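Local coordinates for hemin ABC transporter, periplasmic hemin-binding protein HutB (PDB 5KHL) that binds hemin in the periplasm and probably delivers it to its partner ABC transporter for import into the cytoplasm of Vibrio cholerae, at residues 154-159 with 209-214; 243-248 with 259-264. One frame throughout, in Å; residues are numbered along the deposited sequence.

Contact 1: residues 154-159 with 209-214; sequences FLLLHE and LVSGRS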
ATOM      1  N   PHE A 154      13.781  -1.895   0.486  1.00 42.43           N
ATOM      2  CA  PHE A 154      12.683  -2.827   0.557  1.00 45.21           C
ATOM      3  C   PHE A 154      12.913  -3.975  -0.424  1.00 42.10           C
ATOM      4  O   PHE A 154      13.094  -3.752  -1.616  1.00 42.13           O
ATOM      5  CB  PHE A 154      11.354  -2.142   0.261  1.00 38.57           C
ATOM      6  CG  PHE A 154      10.186  -3.080   0.290  1.00 39.42           C
ATOM      7  CD1 PHE A 154       9.485  -3.287   1.454  1.00 39.56           C
ATOM      8  CD2 PHE A 154       9.810  -3.776  -0.846  1.00 40.55           C
ATOM      9  CE1 PHE A 154       8.412  -4.159   1.473  1.00 40.74           C
ATOM     10  CE2 PHE A 154       8.752  -4.641  -0.834  1.00 41.79           C
ATOM     11  CZ  PHE A 154       8.046  -4.831   0.320  1.00 41.96           C
ATOM     12  N   LEU A 155      12.898  -5.200   0.095  1.00 43.58           N
ATOM     13  CA  LEU A 155      13.083  -6.392  -0.729  1.00 46.09           C
ATOM     14  C   LEU A 155      11.781  -7.165  -0.905  1.00 54.17           C
ATOM     15  O   LEU A 155      11.063  -7.467   0.057  1.00 47.38           O
ATOM     16  CB  LEU A 155      14.144  -7.321  -0.130  1.00 48.59           C
ATOM     17  CG  LEU A 155      15.575  -6.795  -0.024  1.00 53.65           C
ATOM     18  CD1 LEU A 155      16.451  -7.857   0.587  1.00 51.47           C
ATOM     19  CD2 LEU A 155      16.125  -6.338  -1.372  1.00 48.21           C
ATOM     20  N   LEU A 156      11.475  -7.461  -2.157  1.00 57.93           N
ATOM     21  CA  LEU A 156      10.299  -8.227  -2.497  1.00 58.26           C
ATOM     22  C   LEU A 156      10.793  -9.625  -2.754  1.00 68.61           C
ATOM     23  O   LEU A 156      11.400  -9.883  -3.794  1.00 76.83           O
ATOM     24  CB  LEU A 156       9.604  -7.641  -3.721  1.00 56.29           C
ATOM     25  CG  LEU A 156       8.129  -7.960  -3.924  1.00 55.90           C
ATOM     26  CD1 LEU A 156       7.291  -7.355  -2.811  1.00 50.92           C
ATOM     27  CD2 LEU A 156       7.670  -7.435  -5.270  1.00 55.40           C
ATOM     28  N   LEU A 157      10.579 -10.511  -1.785  1.00 68.99           N
ATOM     29  CA  LEU A 157      11.101 -11.878  -1.850  1.00 75.06           C
ATOM     30  C   LEU A 157       9.980 -12.868  -2.147  1.00 78.36           C
ATOM     31  O   LEU A 157       8.883 -12.729  -1.617  1.00 80.51           O
ATOM     32  CB  LEU A 157      11.806 -12.244  -0.538  1.00 68.41           C
ATOM     33  CG  LEU A 157      12.881 -11.265  -0.039  1.00 65.45           C
ATOM     34  CD1 LEU A 157      13.357 -11.573   1.368  1.00 64.68           C
ATOM     35  CD2 LEU A 157      14.066 -11.234  -0.980  1.00 63.30           C
ATOM     36  N   HIS A 158      10.244 -13.844  -3.015  1.00 87.56           N
ATOM     37  CA  HIS A 158       9.298 -14.944  -3.255  1.00 84.41           C
ATOM     38  C   HIS A 158      10.017 -16.287  -3.286  1.00 90.95           C
ATOM     39  O   HIS A 158      11.226 -16.364  -3.521  1.00 91.02           O
ATOM     40  CB  HIS A 158       8.523 -14.763  -4.568  1.00 78.86           C
ATOM     41  CG  HIS A 158       7.504 -13.657  -4.527  1.00 85.76           C
ATOM     42  ND1 HIS A 158       7.167 -12.998  -3.378  1.00 85.58           N
ATOM     43  CD2 HIS A 158       6.762 -13.106  -5.524  1.00 86.99           C
ATOM     44  CE1 HIS A 158       6.250 -12.071  -3.652  1.00 82.62           C
ATOM     45  NE2 HIS A 158       5.993 -12.123  -4.941  1.00 83.72           N
ATOM     46  N   GLU A 159       9.257 -17.349  -3.049  1.00 94.95           N
ATOM     47  CA  GLU A 159       9.790 -18.699  -3.131  1.00 99.17           C
ATOM     48  C   GLU A 159      10.165 -18.980  -4.588  1.00 97.84           C
ATOM     49  O   GLU A 159       9.331 -18.860  -5.488  1.00 96.09           O
ATOM     50  CB  GLU A 159       8.767 -19.719  -2.594  1.00104.42           C
ATOM     51  CG  GLU A 159       8.574 -19.727  -1.056  1.00123.23           C
ATOM     52  CD  GLU A 159       8.009 -18.421  -0.473  1.00122.27           C
ATOM     53  OE1 GLU A 159       7.520 -17.553  -1.237  1.00118.79           O
ATOM     54  OE2 GLU A 159       8.059 -18.265   0.768  1.00122.40           O
ATOM     55  N   LEU A 209      13.632  -3.831   4.681  1.00 41.50           N
ATOM     56  CA  LEU A 209      12.208  -4.092   4.895  1.00 44.62           C
ATOM     57  C   LEU A 209      11.753  -5.242   3.982  1.00 45.60           C
ATOM     58  O   LEU A 209      12.220  -5.339   2.843  1.00 42.35           O
ATOM     59  CB  LEU A 209      11.381  -2.835   4.626  1.00 38.67           C
ATOM     60  CG  LEU A 209      11.757  -1.561   5.385  1.00 46.76           C
ATOM     61  CD1 LEU A 209      10.846  -0.389   4.987  1.00 35.71           C
ATOM     62  CD2 LEU A 209      11.732  -1.804   6.899  1.00 39.27           C
ATOM     63  N   VAL A 210      10.847  -6.101   4.455  1.00 48.07           N
ATOM     64  CA  VAL A 210      10.512  -7.280   3.653  1.00 57.01           C
ATOM     65  C   VAL A 210       9.052  -7.421   3.256  1.00 68.85           C
ATOM     66  O   VAL A 210       8.152  -7.193   4.059  1.00 47.13           O
ATOM     67  CB  VAL A 210      10.938  -8.569   4.356  1.00 51.16           C
ATOM     68  CG1 VAL A 210       9.987  -9.705   4.032  1.00 53.61           C
ATOM     69  CG2 VAL A 210      12.350  -8.936   3.928  1.00 53.85           C
ATOM     70  N   SER A 211       8.889  -7.816   1.986  1.00 96.97           N
ATOM     71  CA  SER A 211       7.633  -8.010   1.240  1.00104.85           C
ATOM     72  C   SER A 211       6.396  -8.400   2.039  1.00107.53           C
ATOM     73  O   SER A 211       5.718  -9.384   1.728  1.00114.27           O
ATOM     74  CB  SER A 211       7.866  -9.064   0.145  1.00109.62           C
ATOM     75  OG  SER A 211       9.089  -9.767   0.342  1.00108.17           O
ATOM     76  N   GLY A 212       6.071  -7.590   3.033  1.00 77.81           N
ATOM     77  CA  GLY A 212       4.993  -7.915   3.929  1.00 73.16           C
ATOM     78  C   GLY A 212       5.561  -8.503   5.199  1.00 66.79           C
ATOM     79  O   GLY A 212       6.629  -9.101   5.188  1.00 52.41           O
ATOM     80  N   ARG A 213       4.845  -8.317   6.302  1.00 76.90           N
ATOM     81  CA  ARG A 213       5.083  -9.090   7.509  1.00 86.73           C
ATOM     82  C   ARG A 213       4.789 -10.556   7.166  1.00 81.60           C
ATOM     83  O   ARG A 213       5.266 -11.487   7.819  1.00 70.01           O
ATOM     84  CB  ARG A 213       4.201  -8.591   8.665  1.00 92.75           C
ATOM     85  CG  ARG A 213       2.914  -7.915   8.210  1.00 88.00           C
ATOM     86  CD  ARG A 213       1.880  -7.806   9.329  1.00 88.64           C
ATOM     87  NE  ARG A 213       0.730  -8.737   9.335  1.00 94.29           N
ATOM     88  CZ  ARG A 213       0.510  -9.809   8.561  1.00 91.22           C
ATOM     89  NH1 ARG A 213      -0.601 -10.514   8.748  1.00 83.37           N
ATOM     90  NH2 ARG A 213       1.350 -10.203   7.617  1.00 87.64           N
ATOM     91  N   SER A 214       4.023 -10.713   6.089  1.00 84.38           N
ATOM     92  CA  SER A 214       3.511 -11.983   5.623  1.00 98.24           C
ATOM     93  C   SER A 214       4.533 -12.796   4.833  1.00105.07           C
ATOM     94  O   SER A 214       4.392 -14.021   4.734  1.00111.78           O
ATOM     95  CB  SER A 214       2.258 -11.749   4.771  1.00106.03           C
ATOM     96  OG  SER A 214       2.328 -12.426   3.528  1.00105.80           O
TER
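F154 and L155 pair in parallel with L209 and V210, and the two strands diverge beyond this short ladder, the runs 154-157 and 209-212 heading 52° apart. L155 N donates to L209 O at 2.8 Å, and S211 N returns a bond to L155 O at 2.9 Å. Where the strand pairing gives out, the S211 side chain takes over. Its hydroxyl OG receives a nearly straight bond from L157 N at 2.7 Å (178°) and itself donates to L155 O at 3.0 Å, tilted from the carbonyl plane, so that this carbonyl is gripped by two donors from one residue. F154 carries its ring anti to the backbone N (chi1 179°), which swings it along the partner strand: CD1 lies on L209 CB at 3.7 Å, and CZ reaches S211 CA at 3.3 Å. The CD1 methyl of L156 sits at the edge of this ring and also meets S211 CB. On the other side of the sheet, L157 CD1 touches V210 CG2, and V224 of helix 221-227 packs on both residues. At the end of this parallel pair inside a mixed sheet, then, one serine hydroxyl serves as both acceptor and donor, carrying the pairing beyond the L155-V210 bridge.

Contact 2: residues 243-248 with 259-264; sequences VAIDGH and LQEAQR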
ATOM      1  N   VAL A 243      13.293  -5.911   9.028  1.00 62.70           N
ATOM      2  CA  VAL A 243      12.063  -5.438   9.658  1.00 60.60           C
ATOM      3  C   VAL A 243      10.814  -5.640   8.790  1.00 56.66           C
ATOM      4  O   VAL A 243      10.822  -5.382   7.584  1.00 50.79           O
ATOM      5  CB  VAL A 243      12.200  -3.934  10.017  1.00 53.91           C
ATOM      6  CG1 VAL A 243      10.941  -3.411  10.641  1.00 49.05           C
ATOM      7  CG2 VAL A 243      13.390  -3.733  10.949  1.00 55.38           C
ATOM      8  N   ALA A 244       9.735  -6.095   9.416  1.00 51.33           N
ATOM      9  CA  ALA A 244       8.516  -6.418   8.690  1.00 50.78           C
ATOM     10  C   ALA A 244       7.641  -5.195   8.514  1.00 49.78           C
ATOM     11  O   ALA A 244       7.425  -4.434   9.453  1.00 50.11           O
ATOM     12  CB  ALA A 244       7.746  -7.523   9.412  1.00 59.66           C
ATOM     13  N   ILE A 245       7.140  -5.012   7.301  1.00 46.38           N
ATOM     14  CA  ILE A 245       6.207  -3.936   7.027  1.00 55.27           C
ATOM     15  C   ILE A 245       4.905  -4.545   6.475  1.00 53.00           C
ATOM     16  O   ILE A 245       4.934  -5.411   5.619  1.00 45.99           O
ATOM     17  CB  ILE A 245       6.826  -2.878   6.048  1.00 41.68           C
ATOM     18  CG1 ILE A 245       5.889  -1.693   5.851  1.00 49.09           C
ATOM     19  CG2 ILE A 245       7.196  -3.496   4.690  1.00 41.74           C
ATOM     20  CD1 ILE A 245       6.516  -0.547   5.054  1.00 37.96           C
ATOM     21  N   ASP A 246       3.767  -4.102   6.995  1.00 55.65           N
ATOM     22  CA  ASP A 246       2.479  -4.662   6.618  1.00 53.14           C
ATOM     23  C   ASP A 246       2.197  -4.469   5.136  1.00 50.15           C
ATOM     24  O   ASP A 246       2.211  -3.347   4.645  1.00 48.05           O
ATOM     25  CB  ASP A 246       1.366  -4.027   7.450  1.00 58.42           C
ATOM     26  CG  ASP A 246       0.070  -4.837   7.422  1.00 69.45           C
ATOM     27  OD1 ASP A 246      -0.242  -5.495   8.445  1.00 80.71           O
ATOM     28  OD2 ASP A 246      -0.629  -4.823   6.383  1.00 63.22           O
ATOM     29  N   GLY A 247       1.919  -5.563   4.439  1.00 48.28           N
ATOM     30  CA  GLY A 247       1.725  -5.537   2.999  1.00 48.14           C
ATOM     31  C   GLY A 247       0.547  -4.711   2.504  1.00 54.73           C
ATOM     32  O   GLY A 247       0.523  -4.277   1.345  1.00 46.58           O
ATOM     33  N   HIS A 248      -0.423  -4.483   3.385  1.00 50.01           N
ATOM     34  CA  HIS A 248      -1.590  -3.674   3.057  1.00 49.36           C
ATOM     35  C   HIS A 248      -1.258  -2.197   2.911  1.00 52.45           C
ATOM     36  O   HIS A 248      -2.024  -1.433   2.300  1.00 49.92           O
ATOM     37  CB  HIS A 248      -2.679  -3.866   4.115  1.00 62.41           C
ATOM     38  CG  HIS A 248      -3.290  -5.236   4.094  1.00 70.15           C
ATOM     39  ND1 HIS A 248      -2.832  -6.264   4.884  1.00 72.89           N
ATOM     40  CD2 HIS A 248      -4.290  -5.747   3.339  1.00 68.67           C
ATOM     41  CE1 HIS A 248      -3.540  -7.355   4.634  1.00 73.29           C
ATOM     42  NE2 HIS A 248      -4.427  -7.068   3.700  1.00 72.74           N
ATOM     43  N   LEU A 259       1.354   5.459   6.155  1.00 39.06           N
ATOM     44  CA  LEU A 259       1.814   6.465   7.099  1.00 37.26           C
ATOM     45  C   LEU A 259       2.038   5.908   8.520  1.00 41.22           C
ATOM     46  O   LEU A 259       3.016   6.265   9.182  1.00 39.25           O
ATOM     47  CB  LEU A 259       0.806   7.620   7.140  1.00 41.77           C
ATOM     48  CG  LEU A 259       0.549   8.384   5.835  1.00 39.61           C
ATOM     49  CD1 LEU A 259      -0.021   9.746   6.140  1.00 38.29           C
ATOM     50  CD2 LEU A 259       1.824   8.519   5.010  1.00 39.06           C
ATOM     51  N   GLN A 260       1.124   5.046   8.969  1.00 38.81           N
ATOM     52  CA  GLN A 260       1.203   4.390  10.272  1.00 54.39           C
ATOM     53  C   GLN A 260       2.393   3.418  10.383  1.00 40.77           C
ATOM     54  O   GLN A 260       3.111   3.428  11.376  1.00 42.12           O
ATOM     55  CB  GLN A 260      -0.118   3.650  10.580  1.00 50.19           C
ATOM     56  CG  GLN A 260      -0.590   3.729  12.051  1.00 75.10           C
ATOM     57  CD  GLN A 260      -1.226   5.080  12.451  1.00 97.76           C
ATOM     58  OE1 GLN A 260      -1.933   5.716  11.662  1.00104.19           O
ATOM     59  NE2 GLN A 260      -0.972   5.510  13.688  1.00 99.51           N
ATOM     60  N   GLU A 261       2.593   2.587   9.369  1.00 39.01           N
ATOM     61  CA  GLU A 261       3.799   1.756   9.283  1.00 39.22           C
ATOM     62  C   GLU A 261       5.066   2.579   9.249  1.00 41.52           C
ATOM     63  O   GLU A 261       6.042   2.236   9.902  1.00 39.69           O
ATOM     64  CB  GLU A 261       3.780   0.875   8.033  1.00 38.46           C
ATOM     65  CG  GLU A 261       2.837  -0.287   8.126  1.00 48.99           C
ATOM     66  CD  GLU A 261       3.173  -1.187   9.282  1.00 44.41           C
ATOM     67  OE1 GLU A 261       3.841  -2.212   9.046  1.00 43.12           O
ATOM     68  OE2 GLU A 261       2.774  -0.867  10.422  1.00 43.40           O
ATOM     69  N   ALA A 262       5.046   3.652   8.462  1.00 36.99           N
ATOM     70  CA  ALA A 262       6.209   4.526   8.315  1.00 43.33           C
ATOM     71  C   ALA A 262       6.645   5.071   9.665  1.00 38.36           C
ATOM     72  O   ALA A 262       7.827   5.008   9.991  1.00 44.52           O
ATOM     73  CB  ALA A 262       5.912   5.675   7.329  1.00 35.52           C
ATOM     74  N   GLN A 263       5.692   5.592  10.441  1.00 39.81           N
ATOM     75  CA  GLN A 263       5.964   6.049  11.811  1.00 50.53           C
ATOM     76  C   GLN A 263       6.559   4.928  12.628  1.00 47.30           C
ATOM     77  O   GLN A 263       7.607   5.093  13.261  1.00 45.63           O
ATOM     78  CB  GLN A 263       4.700   6.542  12.527  1.00 55.36           C
ATOM     79  CG  GLN A 263       3.996   7.735  11.919  1.00 65.00           C
ATOM     80  CD  GLN A 263       2.714   8.081  12.670  1.00 81.75           C
ATOM     81  OE1 GLN A 263       2.703   8.140  13.899  1.00 94.02           O
ATOM     82  NE2 GLN A 263       1.627   8.293  11.933  1.00 84.18           N
ATOM     83  N   ARG A 264       5.875   3.788  12.606  1.00 43.41           N
ATOM     84  CA  ARG A 264       6.279   2.639  13.400  1.00 44.17           C
ATOM     85  C   ARG A 264       7.687   2.195  13.034  1.00 48.64           C
ATOM     86  O   ARG A 264       8.460   1.822  13.906  1.00 55.25           O
ATOM     87  CB  ARG A 264       5.306   1.470  13.232  1.00 44.47           C
ATOM     88  CG  ARG A 264       5.662   0.289  14.140  1.00 47.22           C
ATOM     89  CD  ARG A 264       4.816  -0.937  13.858  1.00 54.41           C
ATOM     90  NE  ARG A 264       4.982  -1.394  12.483  1.00 53.92           N
ATOM     91  CZ  ARG A 264       5.939  -2.216  12.077  1.00 52.52           C
ATOM     92  NH1 ARG A 264       6.823  -2.695  12.937  1.00 57.52           N
ATOM     93  NH2 ARG A 264       6.009  -2.559  10.807  1.00 44.78           N
TER
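E261 and R264, one helical turn apart, reach together from helix 256-269 to the backbone of A244-D246. The close-packed part centres on E261, whose OE1 accepts from D246 N at 2.8 Å in a nearly straight bond (172°). A bend at chi2 (-59°) brings the carboxylate to D246 N, while CB, nearer the helix, lies 4.0 Å from I245 CG1. R264 NH2 meets OE1 of E261 at 2.8 Å from the opposite face of the carboxylate to D246 N, while NE reaches OE2 at 3.1 Å; the side-on, two-nitrogen salt bridge fixes the rotation of both groups. The same NH2 donates to A244 O at 2.7 Å, in the carbonyl plane and close to the guanidinium plane. The arginine marks the solvent side: R264 is exposed, and its guanidinium meets the chain edge-on, through polar bonds and with no apolar pair. Toward the other end, D246 turns its carboxylate from the helix, and OD2 accepts from both N and ND1 of H248, the former closing an Asx turn. The contact thus ties the exit of edge strand 242-244 to the helix, with I245 further packed against I175 of helix 171-178 and I265 of helix 256-269.

Overall arrangement
Contacts 1 and 2 lie in series along the chain, their centres about 12 Å apart, and share one mixed sheet in which strand 207-210 runs between 152-156 and 242-244. V210 N lies 3.2 Å from V243 O, a probable hydrogen bond that joins them through neighbouring strands. Side chains add to this link: F154 CE1 packs on I245 CG2 at 3.5 Å, and R213 NE approaches D246 OD1 at 3.5 Å, a long and weak ion pair. I245 thus bridges the strand-end packing of contact 1 and the helix face of contact 2. Contact 1 joins two inner strands of the sheet, whereas contact 2 joins its outermost strand 242-244 to helix 256-269.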